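Local coordinates for anabena Tic22 (PDB 4EV1), which probably works as a chaperone in protein transport, as a member of the Tic22-like family associated with thylakoids, at residues Q93-K96 / N100-L103; M117-Q122 / A182-L187; Y146-V151 / N155-P160; K165-G170 / E214-I219. One frame throughout, in Å; residues are numbered along the deposited sequence.

Contact 1. Residues Q93-K96 / N100-L103; sequences QQTK and NRLL
Arg101 folds back against Thr95 and Lys96, and it supplies most of the contact from segment 100-103. Its CB already lies 3.5 Å from Thr95 O. With CG between the backbone N and the carbonyl carbon (chi1 67°) and a bend at chi3, the chain then lays the guanidinium over Thr95 and the start of Lys96: Lys96 N is 3.9 Å above one face, near its rim, and Lys96 CA is 3.7 Å from Arg101 NE. This describes one of two modelled conformers. Thr95 OG1 comes close to Arg101 NH2, yet at an angle too poor for a hydrogen bond; its hydroxyl is instead bonded to Gln91 O. At Leu102 the carbonyl O accepts a weak bond from Arg101 NH2. It also takes one from a water, 2.7 Å from Leu102 O, which donates to Thr95 OG1 as well and so bridges the segments. Within its own segment, Leu103 CD2 lies over the opposite guanidinium face, 3.4 Å above the plane and toward its rim. The contact lies at the surface, where the end of helix 85-94 turns back into strand 102-107; that strand runs parallel to strand 43-48, with backbone bonds from Leu103 to Ser43 and Thr45.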
loop_
_atom_site.group_PDB
_atom_site.type_symbol
_atom_site.label_atom_id
_atom_site.label_comp_id
_atom_site.label_asym_id
_atom_site.label_seq_id
_atom_site.Cartn_x
_atom_site.Cartn_y
_atom_site.Cartn_z
ATOM N N GLN A 93 10.534 -0.870 -11.186
ATOM C CA GLN A 93 11.997 -0.996 -11.192
ATOM C C GLN A 93 12.511 -1.432 -12.581
ATOM O O GLN A 93 13.537 -0.914 -13.050
ATOM C CB GLN A 93 12.498 -1.953 -10.092
ATOM C CG GLN A 93 12.257 -1.481 -8.651
ATOM C CD GLN A 93 13.172 -0.322 -8.261
ATOM O OE1 GLN A 93 12.878 0.849 -8.551
ATOM N NE2 GLN A 93 14.302 -0.647 -7.624
ATOM N N GLN A 94 11.749 -2.278 -13.270
ATOM C CA GLN A 94 12.158 -2.861 -14.568
ATOM C C GLN A 94 11.767 -2.041 -15.800
ATOM O O GLN A 94 12.218 -2.320 -16.925
ATOM C CB GLN A 94 11.582 -4.287 -14.693
ATOM C CG GLN A 94 12.154 -5.237 -13.682
ATOM C CD GLN A 94 11.454 -6.585 -13.661
ATOM O OE1 GLN A 94 10.359 -6.746 -14.200
ATOM N NE2 GLN A 94 12.075 -7.557 -13.006
ATOM N N THR A 95 10.924 -1.027 -15.624
ATOM C CA THR A 95 10.550 -0.180 -16.759
ATOM C C THR A 95 11.112 1.264 -16.690
ATOM O O THR A 95 10.747 2.079 -17.524
ATOM C CB THR A 95 9.033 -0.120 -16.922
ATOM O OG1 THR A 95 8.460 0.407 -15.717
ATOM C CG2 THR A 95 8.446 -1.532 -17.237
ATOM N N LYS A 96 11.972 1.557 -15.721
ATOM C CA LYS A 96 12.596 2.897 -15.528
ATOM C C LYS A 96 13.173 3.576 -16.768
ATOM O O LYS A 96 13.182 4.797 -16.834
ATOM C CB LYS A 96 13.746 2.805 -14.529
ATOM C CG LYS A 96 13.313 2.742 -13.081
ATOM C CD LYS A 96 14.400 3.306 -12.162
ATOM C CE LYS A 96 13.974 3.174 -10.695
ATOM N NZ LYS A 96 14.505 1.924 -10.045
ATOM N N ASN A 100 8.025 5.897 -22.191
ATOM C CA ASN A 100 6.602 5.587 -22.200
ATOM C C ASN A 100 6.092 4.592 -21.105
ATOM O O ASN A 100 5.023 3.994 -21.231
ATOM C CB ASN A 100 6.220 5.115 -23.600
ATOM C CG ASN A 100 6.358 6.228 -24.654
ATOM O OD1 ASN A 100 5.364 6.829 -25.077
ATOM N ND2 ASN A 100 7.596 6.508 -25.070
ATOM N N ARG A 101 6.853 4.462 -20.025
ATOM C CA ARG A 101 6.482 3.596 -18.901
ATOM C C ARG A 101 5.155 4.017 -18.269
ATOM O O ARG A 101 4.769 5.181 -18.317
ATOM C CB ARG A 101 7.582 3.592 -17.838
ATOM C CG ARG A 101 7.760 4.942 -17.117
ATOM C CD ARG A 101 9.189 5.188 -16.631
ATOM N NE ARG A 101 9.446 4.730 -15.266
ATOM C CZ ARG A 101 8.651 3.925 -14.564
ATOM N NH1 ARG A 101 9.000 3.578 -13.334
ATOM N NH2 ARG A 101 7.519 3.460 -15.086
ATOM N N LEU A 102 4.445 3.049 -17.694
ATOM C CA LEU A 102 3.256 3.323 -16.901
ATOM C C LEU A 102 3.653 3.704 -15.473
ATOM O O LEU A 102 4.373 2.969 -14.797
ATOM C CB LEU A 102 2.307 2.092 -16.856
ATOM C CG LEU A 102 1.034 2.185 -15.975
ATOM C CD1 LEU A 102 0.086 3.258 -16.487
ATOM C CD2 LEU A 102 0.313 0.820 -15.938
ATOM N N LEU A 103 3.116 4.827 -14.995
ATOM C CA LEU A 103 3.290 5.257 -13.629
ATOM C C LEU A 103 2.013 4.963 -12.840
ATOM O O LEU A 103 0.959 4.826 -13.413
ATOM C CB LEU A 103 3.621 6.740 -13.591
ATOM C CG LEU A 103 4.890 7.133 -14.383
ATOM C CD1 LEU A 103 5.204 8.618 -14.231
ATOM C CD2 LEU A 103 6.087 6.324 -13.908
HETATM O O HOH W 1 5.278 0.494 -15.372
#

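Contact 2. Residues M117-Q122 / A182-L187; sequences MDLLRQ and ADIQVL
Leu119 and Leu120 of helix 117-121 lie against Ile184 and Val186 of strand 183-187, the two axes approaching to 8.3 Å with their N-to-C directions 119° apart, and the CA atoms of Leu120 and Val186 mark the nearest backbone approach at 6.9 Å. All the cross-contacts are apolar. Leu119, buried and directed at the strand, is held at two levels of its side chain: its CB rests 3.6 Å from Val186 CG2, while its tip reaches further along the strand, CD1 lying 3.7 Å from Ile184 CG2. Leu119 CD2 also approaches Ile184 CB, so both branches of the leucine straddle that position as the two side chains cross obliquely. The torsion of Val186 explains the first of these contacts: CG1 stands opposite the backbone N (chi1 -179°), leaving CG2 on the helix side between the two leucines. Leu120 comes in at about a right angle to Val186 and touches more lightly, CD2 to Val186 CB at 4.0 Å. Ile184 and Val186 both point to the helix, whereas Gln185 and Leu187 point away from it: a helix packed on one face of a two-stranded antiparallel sheet. Beside strand 183-188 in that sheet, strand 134-139 brings Phe136 against both Leu119 and Ile184; Val127 and Phe130, in the loop after helix 110-121, adjoin Leu120 and Val186, and helix 165-175 borders Ile184 through Gln169.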
loop_
_atom_site.group_PDB
_atom_site.type_symbol
_atom_site.label_atom_id
_atom_site.label_comp_id
_atom_site.label_asym_id
_atom_site.label_seq_id
_atom_site.Cartn_x
_atom_site.Cartn_y
_atom_site.Cartn_z
ATOM N N MET A 117 -2.678 11.121 11.145
ATOM C CA MET A 117 -2.575 12.480 11.685
ATOM C C MET A 117 -2.886 12.552 13.193
ATOM O O MET A 117 -2.167 13.213 13.941
ATOM C CB MET A 117 -3.494 13.401 10.882
ATOM C CG MET A 117 -2.949 13.683 9.495
ATOM S SD MET A 117 -4.286 14.240 8.460
ATOM C CE MET A 117 -3.534 15.465 7.413
ATOM N N ASP A 118 -3.930 11.850 13.634
ATOM C CA ASP A 118 -4.278 11.752 15.067
ATOM C C ASP A 118 -3.094 11.243 15.890
ATOM O O ASP A 118 -2.698 11.852 16.889
ATOM C CB ASP A 118 -5.462 10.795 15.269
ATOM C CG ASP A 118 -6.776 11.341 14.711
ATOM O OD1 ASP A 118 -6.855 12.556 14.432
ATOM O OD2 ASP A 118 -7.736 10.550 14.556
ATOM N N LEU A 119 -2.519 10.124 15.461
ATOM C CA LEU A 119 -1.333 9.569 16.133
ATOM C C LEU A 119 -0.131 10.531 16.116
ATOM O O LEU A 119 0.612 10.619 17.104
ATOM C CB LEU A 119 -0.952 8.198 15.560
ATOM C CG LEU A 119 -1.832 7.009 15.942
ATOM C CD1 LEU A 119 -1.533 5.819 15.044
ATOM C CD2 LEU A 119 -1.628 6.629 17.406
ATOM N N LEU A 120 0.042 11.276 15.027
ATOM C CA LEU A 120 1.164 12.215 14.930
ATOM C C LEU A 120 1.019 13.337 15.986
ATOM O O LEU A 120 1.994 13.672 16.658
ATOM C CB LEU A 120 1.325 12.769 13.502
ATOM C CG LEU A 120 1.924 11.795 12.460
ATOM C CD1 LEU A 120 1.763 12.355 11.056
ATOM C CD2 LEU A 120 3.391 11.452 12.737
ATOM N N ARG A 121 -0.197 13.864 16.148
ATOM C CA ARG A 121 -0.531 14.817 17.244
ATOM C C ARG A 121 -0.078 14.316 18.618
ATOM O O ARG A 121 0.672 14.990 19.320
ATOM C CB ARG A 121 -2.037 15.107 17.305
ATOM C CG ARG A 121 -2.594 15.640 15.993
ATOM C CD ARG A 121 -4.033 16.168 16.047
ATOM N NE ARG A 121 -4.461 16.734 17.328
ATOM C CZ ARG A 121 -5.251 16.120 18.214
ATOM N NH1 ARG A 121 -5.581 16.753 19.333
ATOM N NH2 ARG A 121 -5.705 14.880 18.003
ATOM N N GLN A 122 -0.521 13.123 18.992
ATOM C CA GLN A 122 -0.087 12.522 20.271
ATOM C C GLN A 122 1.329 11.893 20.233
ATOM O O GLN A 122 1.594 10.878 20.870
ATOM C CB GLN A 122 -1.145 11.558 20.876
ATOM C CG GLN A 122 -2.152 10.915 19.916
ATOM C CD GLN A 122 -2.461 9.453 20.244
ATOM O OE1 GLN A 122 -1.660 8.748 20.879
ATOM N NE2 GLN A 122 -3.614 8.980 19.777
ATOM N N ALA A 182 3.815 1.905 25.866
ATOM C CA ALA A 182 3.707 1.427 24.465
ATOM C C ALA A 182 2.910 2.389 23.574
ATOM O O ALA A 182 1.972 3.045 24.016
ATOM C CB ALA A 182 3.115 0.021 24.407
ATOM N N ASP A 183 3.312 2.501 22.309
ATOM C CA ASP A 183 2.595 3.359 21.386
ATOM C C ASP A 183 2.642 2.832 19.962
ATOM O O ASP A 183 3.312 1.829 19.675
ATOM C CB ASP A 183 3.127 4.789 21.450
ATOM C CG ASP A 183 4.433 4.970 20.722
ATOM O OD1 ASP A 183 5.139 3.979 20.459
ATOM O OD2 ASP A 183 4.775 6.128 20.408
ATOM N N ILE A 184 1.923 3.525 19.087
ATOM C CA ILE A 184 1.947 3.216 17.661
ATOM C C ILE A 184 2.749 4.296 16.945
ATOM O O ILE A 184 2.404 5.462 17.046
ATOM C CB ILE A 184 0.530 3.186 17.076
ATOM C CG1 ILE A 184 -0.352 2.208 17.856
ATOM C CG2 ILE A 184 0.595 2.810 15.570
ATOM C CD1 ILE A 184 -1.838 2.202 17.423
ATOM N N GLN A 185 3.797 3.906 16.216
ATOM C CA GLN A 185 4.521 4.816 15.326
ATOM C C GLN A 185 3.885 4.898 13.933
ATOM O O GLN A 185 3.556 3.876 13.312
ATOM C CB GLN A 185 5.967 4.371 15.141
ATOM C CG GLN A 185 6.872 5.427 14.537
ATOM C CD GLN A 185 8.264 4.917 14.224
ATOM O OE1 GLN A 185 8.517 3.720 14.229
ATOM N NE2 GLN A 185 9.184 5.837 13.953
ATOM N N VAL A 186 3.741 6.129 13.449
ATOM C CA VAL A 186 3.307 6.351 12.085
ATOM C C VAL A 186 4.507 6.285 11.129
ATOM O O VAL A 186 5.523 6.981 11.305
ATOM C CB VAL A 186 2.573 7.668 11.932
ATOM C CG1 VAL A 186 2.126 7.830 10.485
ATOM C CG2 VAL A 186 1.400 7.660 12.848
ATOM N N LEU A 187 4.400 5.389 10.154
ATOM C CA LEU A 187 5.395 5.226 9.105
ATOM C C LEU A 187 4.687 5.462 7.768
ATOM O O LEU A 187 3.491 5.694 7.724
ATOM C CB LEU A 187 5.978 3.810 9.128
ATOM C CG LEU A 187 6.683 3.383 10.427
ATOM C CD1 LEU A 187 6.815 1.874 10.513
ATOM C CD2 LEU A 187 8.053 4.081 10.550
#

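Contact 3. Residues Y146-V151 / N155-P160; sequences YVPIKV and NEQVVP
Ile149 and Val158 form the apolar centre of this hairpin, where Ile149 CG1 lies 3.6 Å from Val158 CG2 as the two side chains cross obliquely. Each branch making this contact is set between its own backbone N and carbonyl carbon, Ile149 CG1 with chi1 at 52°, which brings the two atoms together on one face of the sheet. Val151 joins from the same face, its CG2 3.8 Å from Val158 CG2 and the side chains nearly perpendicular. On the other flank Ile149 CG1 is 4.0 Å from Pro160 CD, so the isoleucine spans from the valine to the proline ring. Cutting Ile149 back to an alanine is likely to open a gap beside Val158 CG2 and take away one of the apolar contacts of the Pro160 ring. The backbone supports this register: Ile149 and Val158 are an antiparallel hydrogen-bonded pair, with Ile149 N to Val158 O at 2.8 Å (165° at the hydrogen) and Val158 N to Ile149 O at 3.0 Å. Further along, Lys150 and Gln157 form a non-hydrogen-bonded pair on the opposite face, where the Gln157 side chain runs beside the ring of Pro148 and points the same way. At the far polar edge, next to the turn, Val151 N donates to Glu156 O. Strand 149-151 is one of the two edge strands of a three-strand sheet: strand 156-162 lies in the middle, with Val159 bonded through its backbone to Val208 of strand 207-210, while Leu171 of helix 165-175 packs on Ile149 and Pro160.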
loop_
_atom_site.group_PDB
_atom_site.type_symbol
_atom_site.label_atom_id
_atom_site.label_comp_id
_atom_site.label_asym_id
_atom_site.label_seq_id
_atom_site.Cartn_x
_atom_site.Cartn_y
_atom_site.Cartn_z
ATOM N N TYR A 146 10.537 -2.261 18.224
ATOM C CA TYR A 146 9.272 -2.707 17.658
ATOM C C TYR A 146 8.895 -4.031 18.300
ATOM O O TYR A 146 9.747 -4.909 18.436
ATOM C CB TYR A 146 9.386 -2.858 16.137
ATOM C CG TYR A 146 9.720 -1.550 15.558
ATOM C CD1 TYR A 146 8.746 -0.595 15.412
ATOM C CD2 TYR A 146 11.030 -1.214 15.248
ATOM C CE1 TYR A 146 9.042 0.650 14.933
ATOM C CE2 TYR A 146 11.341 0.046 14.779
ATOM C CZ TYR A 146 10.344 0.973 14.631
ATOM O OH TYR A 146 10.618 2.225 14.163
ATOM N N VAL A 147 7.621 -4.145 18.682
ATOM C CA VAL A 147 7.070 -5.340 19.296
ATOM C C VAL A 147 6.887 -6.419 18.234
ATOM O O VAL A 147 6.222 -6.179 17.225
ATOM C CB VAL A 147 5.667 -5.070 19.963
ATOM C CG1 VAL A 147 5.049 -6.366 20.468
ATOM C CG2 VAL A 147 5.779 -4.071 21.086
ATOM N N PRO A 148 7.506 -7.592 18.441
ATOM C CA PRO A 148 7.290 -8.744 17.565
ATOM C C PRO A 148 6.056 -9.555 17.945
ATOM O O PRO A 148 5.516 -9.396 19.051
ATOM C CB PRO A 148 8.557 -9.587 17.743
ATOM C CG PRO A 148 9.389 -8.902 18.815
ATOM C CD PRO A 148 8.539 -7.868 19.458
ATOM N N ILE A 149 5.595 -10.388 17.017
ATOM C CA ILE A 149 4.507 -11.326 17.300
ATOM C C ILE A 149 4.920 -12.739 16.906
ATOM O O ILE A 149 5.780 -12.938 16.047
ATOM C CB ILE A 149 3.155 -10.948 16.615
ATOM C CG1 ILE A 149 3.333 -10.698 15.114
ATOM C CG2 ILE A 149 2.561 -9.717 17.266
ATOM C CD1 ILE A 149 2.016 -10.666 14.320
ATOM N N LYS A 150 4.297 -13.699 17.584
ATOM C CA LYS A 150 4.516 -15.133 17.380
ATOM C C LYS A 150 3.759 -15.529 16.120
ATOM O O LYS A 150 2.607 -15.113 15.930
ATOM C CB LYS A 150 3.980 -15.947 18.574
ATOM C CG LYS A 150 4.396 -15.429 19.972
ATOM C CD LYS A 150 3.796 -16.253 21.160
ATOM C CE LYS A 150 3.890 -15.476 22.490
ATOM N NZ LYS A 150 3.781 -16.306 23.753
ATOM N N VAL A 151 4.404 -16.300 15.245
ATOM C CA VAL A 151 3.752 -16.778 14.016
ATOM C C VAL A 151 4.125 -18.237 13.714
ATOM O O VAL A 151 5.227 -18.684 14.044
ATOM C CB VAL A 151 4.056 -15.858 12.789
ATOM C CG1 VAL A 151 3.933 -16.621 11.467
ATOM C CG2 VAL A 151 3.122 -14.627 12.780
ATOM N N ASN A 155 8.808 -21.376 16.774
ATOM C CA ASN A 155 9.127 -20.210 17.596
ATOM C C ASN A 155 9.627 -19.051 16.699
ATOM O O ASN A 155 10.468 -18.228 17.094
ATOM C CB ASN A 155 10.105 -20.607 18.725
ATOM C CG ASN A 155 11.494 -20.022 18.558
ATOM O OD1 ASN A 155 12.275 -20.453 17.705
ATOM N ND2 ASN A 155 11.813 -19.037 19.393
ATOM N N GLU A 156 9.093 -18.989 15.486
ATOM C CA GLU A 156 9.407 -17.890 14.588
ATOM C C GLU A 156 8.601 -16.645 14.966
ATOM O O GLU A 156 7.415 -16.736 15.305
ATOM C CB GLU A 156 9.119 -18.260 13.135
ATOM C CG GLU A 156 9.266 -17.057 12.186
ATOM C CD GLU A 156 9.568 -17.431 10.749
ATOM O OE1 GLU A 156 9.450 -18.628 10.395
ATOM O OE2 GLU A 156 9.925 -16.513 9.970
ATOM N N GLN A 157 9.267 -15.491 14.889
ATOM C CA GLN A 157 8.646 -14.184 15.127
ATOM C C GLN A 157 8.718 -13.265 13.897
ATOM O O GLN A 157 9.644 -13.365 13.085
ATOM C CB GLN A 157 9.297 -13.475 16.320
ATOM C CG GLN A 157 10.767 -13.091 16.123
ATOM C CD GLN A 157 11.379 -12.379 17.344
ATOM O OE1 GLN A 157 12.126 -11.410 17.197
ATOM N NE2 GLN A 157 11.051 -12.854 18.540
ATOM N N VAL A 158 7.739 -12.363 13.798
ATOM C CA VAL A 158 7.732 -11.291 12.798
ATOM C C VAL A 158 7.455 -9.950 13.465
ATOM O O VAL A 158 6.868 -9.891 14.561
ATOM C CB VAL A 158 6.705 -11.578 11.682
ATOM C CG1 VAL A 158 7.029 -12.919 10.996
ATOM C CG2 VAL A 158 5.301 -11.583 12.238
ATOM N N VAL A 159 7.914 -8.875 12.824
ATOM C CA VAL A 159 7.603 -7.515 13.229
ATOM C C VAL A 159 6.572 -6.955 12.220
ATOM O O VAL A 159 6.929 -6.632 11.079
ATOM C CB VAL A 159 8.832 -6.613 13.248
ATOM C CG1 VAL A 159 8.408 -5.197 13.547
ATOM C CG2 VAL A 159 9.897 -7.106 14.318
ATOM N N PRO A 160 5.300 -6.845 12.629
ATOM C CA PRO A 160 4.249 -6.502 11.672
ATOM C C PRO A 160 4.100 -5.016 11.443
ATOM O O PRO A 160 3.921 -4.286 12.399
ATOM C CB PRO A 160 2.994 -7.021 12.358
ATOM C CG PRO A 160 3.277 -6.858 13.782
ATOM C CD PRO A 160 4.735 -7.132 13.957
#

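Contact 4. Residues K165-G170 / E214-I219; sequences KQDAQG and ESREYI. With EDO (1,2-ethanediol), chain G.
Asp167 and Arg216 reach toward each other from helix 165-170 and helix 214-219, and their salt bridge is made by the ends of the two side chains, the nearest CA atoms, of Asp167 and Glu214, being 11.4 Å apart. The guanidinium grips the carboxylate end-on with two nitrogens, one to each oxygen. Arg216 NH1 donates to Asp167 OD2 at 2.9 Å along a fairly straight path (165° at the hydrogen), and OD2 lies in the guanidinium plane. The second bond is slacker, Arg216 NH2 to Asp167 OD1 at 3.3 Å, with OD1 met on its syn side but well out of the carboxylate plane. The planes of the two groups are turned 57° apart, and OD2 is met from above the carboxylate plane, so this is a twisted rather than a flat pair. NH1 has two acceptors, since it also donates to Pro211 O, just before helix 213-220. If Asp167 gave way to an alanine, both nitrogens would lose their carboxylate oxygens, which would probably leave NH1 with Pro211 O, the Arg216 charge without its mate and the group freer to turn. Nearby, Glu214 OE1 accepts a hydrogen bond from O1 of a 1,2-ethanediol at 3.1 Å, a molecule probably left from crystallisation. Ser215 OG is hydrogen-bonded to the Tyr17 hydroxyl, and its backbone N to Ser212 OG. The arrangement is a bidentate interhelical salt bridge at the protein surface, joining the helix after strand 156-162 to the C-terminal helix.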
loop_
_atom_site.group_PDB
_atom_site.type_symbol
_atom_site.label_atom_id
_atom_site.label_comp_id
_atom_site.label_asym_id
_atom_site.label_seq_id
_atom_site.Cartn_x
_atom_site.Cartn_y
_atom_site.Cartn_z
ATOM N N LYS A 165 -4.723 1.110 10.950
ATOM C CA LYS A 165 -4.502 1.530 12.311
ATOM C C LYS A 165 -5.223 0.695 13.333
ATOM O O LYS A 165 -4.688 0.443 14.348
ATOM C CB LYS A 165 -4.820 2.988 12.490
ATOM C CG LYS A 165 -4.378 3.533 13.770
ATOM C CD LYS A 165 -5.213 4.639 14.095
ATOM C CE LYS A 165 -5.706 4.501 15.473
ATOM N NZ LYS A 165 -4.763 5.239 16.316
ATOM N N GLN A 166 -6.432 0.268 13.032
ATOM C CA GLN A 166 -7.220 -0.577 13.936
ATOM C C GLN A 166 -6.510 -1.880 14.274
ATOM O O GLN A 166 -6.586 -2.348 15.410
ATOM C CB GLN A 166 -8.630 -0.866 13.380
ATOM C CG GLN A 166 -8.599 -1.793 12.179
ATOM C CD GLN A 166 -9.924 -1.860 11.419
ATOM O OE1 GLN A 166 -10.901 -2.441 11.918
ATOM N NE2 GLN A 166 -9.943 -1.314 10.187
ATOM N N ASP A 167 -5.792 -2.451 13.314
ATOM C CA ASP A 167 -5.010 -3.656 13.570
ATOM C C ASP A 167 -3.825 -3.343 14.503
ATOM O O ASP A 167 -3.494 -4.159 15.342
ATOM C CB ASP A 167 -4.444 -4.266 12.285
ATOM C CG ASP A 167 -5.502 -4.935 11.436
ATOM O OD1 ASP A 167 -6.326 -5.723 11.964
ATOM O OD2 ASP A 167 -5.502 -4.658 10.239
ATOM N N ALA A 168 -3.174 -2.192 14.326
ATOM C CA ALA A 168 -2.095 -1.784 15.256
ATOM C C ALA A 168 -2.666 -1.496 16.648
ATOM O O ALA A 168 -2.022 -1.828 17.654
ATOM C CB ALA A 168 -1.336 -0.580 14.754
ATOM N N GLN A 169 -3.852 -0.890 16.727
ATOM C CA GLN A 169 -4.447 -0.574 18.044
ATOM C C GLN A 169 -4.731 -1.863 18.791
ATOM O O GLN A 169 -4.615 -1.920 20.026
ATOM C CB GLN A 169 -5.730 0.265 17.927
ATOM C CG GLN A 169 -5.536 1.791 18.095
ATOM C CD GLN A 169 -5.305 2.237 19.552
ATOM O OE1 GLN A 169 -4.464 3.106 19.818
ATOM N NE2 GLN A 169 -6.041 1.644 20.490
ATOM N N GLY A 170 -5.091 -2.900 18.038
ATOM C CA GLY A 170 -5.310 -4.223 18.607
ATOM C C GLY A 170 -4.081 -4.763 19.301
ATOM O O GLY A 170 -4.168 -5.188 20.447
ATOM N N GLU A 214 -10.204 -5.826 5.410
ATOM C CA GLU A 214 -10.986 -6.035 4.200
ATOM C C GLU A 214 -10.192 -6.757 3.113
ATOM O O GLU A 214 -10.710 -7.653 2.456
ATOM C CB GLU A 214 -11.524 -4.716 3.668
ATOM C CG GLU A 214 -12.504 -4.005 4.608
ATOM C CD GLU A 214 -11.867 -3.243 5.822
ATOM O OE1 GLU A 214 -10.633 -3.048 5.928
ATOM O OE2 GLU A 214 -12.657 -2.811 6.702
ATOM N N SER A 215 -8.928 -6.371 2.939
ATOM C CA SER A 215 -8.046 -7.035 1.965
ATOM C C SER A 215 -7.716 -8.471 2.389
ATOM O O SER A 215 -7.582 -9.363 1.551
ATOM C CB SER A 215 -6.777 -6.189 1.755
ATOM O OG SER A 215 -7.064 -5.117 0.869
ATOM N N ARG A 216 -7.504 -8.682 3.691
ATOM C CA ARG A 216 -7.188 -10.030 4.193
ATOM C C ARG A 216 -8.360 -10.976 3.911
ATOM O O ARG A 216 -8.149 -12.091 3.436
ATOM C CB ARG A 216 -6.895 -10.013 5.700
ATOM C CG ARG A 216 -5.572 -9.323 6.042
ATOM C CD ARG A 216 -5.122 -9.705 7.423
ATOM N NE ARG A 216 -6.138 -9.480 8.476
ATOM C CZ ARG A 216 -6.291 -8.347 9.168
ATOM N NH1 ARG A 216 -5.566 -7.263 8.891
ATOM N NH2 ARG A 216 -7.196 -8.276 10.147
ATOM N N GLU A 217 -9.569 -10.501 4.192
ATOM C CA GLU A 217 -10.816 -11.215 3.932
ATOM C C GLU A 217 -10.980 -11.479 2.422
ATOM O O GLU A 217 -11.219 -12.605 2.028
ATOM C CB GLU A 217 -12.003 -10.401 4.451
ATOM C CG GLU A 217 -13.403 -11.053 4.229
ATOM C CD GLU A 217 -14.590 -10.191 4.725
ATOM O OE1 GLU A 217 -14.426 -8.985 5.009
ATOM O OE2 GLU A 217 -15.721 -10.725 4.783
ATOM N N TYR A 218 -10.806 -10.454 1.595
ATOM C CA TYR A 218 -10.894 -10.623 0.147
ATOM C C TYR A 218 -9.928 -11.677 -0.375
ATOM O O TYR A 218 -10.300 -12.508 -1.209
ATOM C CB TYR A 218 -10.635 -9.307 -0.566
ATOM C CG TYR A 218 -10.665 -9.426 -2.057
ATOM C CD1 TYR A 218 -11.872 -9.644 -2.712
ATOM C CD2 TYR A 218 -9.499 -9.359 -2.807
ATOM C CE1 TYR A 218 -11.925 -9.774 -4.054
ATOM C CE2 TYR A 218 -9.543 -9.497 -4.195
ATOM C CZ TYR A 218 -10.754 -9.696 -4.802
ATOM O OH TYR A 218 -10.858 -9.862 -6.149
ATOM N N ILE A 219 -8.683 -11.621 0.107
ATOM C CA ILE A 219 -7.633 -12.518 -0.339
ATOM C C ILE A 219 -7.987 -13.952 0.017
ATOM O O ILE A 219 -7.755 -14.835 -0.792
ATOM C CB ILE A 219 -6.254 -12.156 0.259
ATOM C CG1 ILE A 219 -5.652 -10.971 -0.451
ATOM C CG2 ILE A 219 -5.263 -13.323 0.172
ATOM C CD1 ILE A 219 -4.560 -10.319 0.398
HETATM C C1 EDO G . -10.268 -1.266 3.059
HETATM O O1 EDO G . -9.905 -0.550 4.229
HETATM C C2 EDO G . -9.156 -2.286 2.851
HETATM O O2 EDO G . -8.007 -1.836 2.112
#

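In the fold
Contacts 2, 3 and 4 share one half of the chain, whereas contact 1 stands apart on the other side of the chain's centre, its nearest atoms about 18 Å from contact 4. Helix 165-175 ties the three together: contact 4 starts on it, and it borders the other two. Contact 2 meets contact 4 where Leu119 CG packs 3.4 Å from Lys165 NZ. The segments of contacts 2 and 3 are joined through a probable hydrogen bond, Gln185 OE1 to Tyr146 OH at 2.6 Å, and contact 3 is nested within the loop that contact 2 closes. The Tyr146 side chain is about 3 Å from a bound buffer molecule, 2-[N-cyclohexylamino]ethane sulfonic acid, probably from crystallisation.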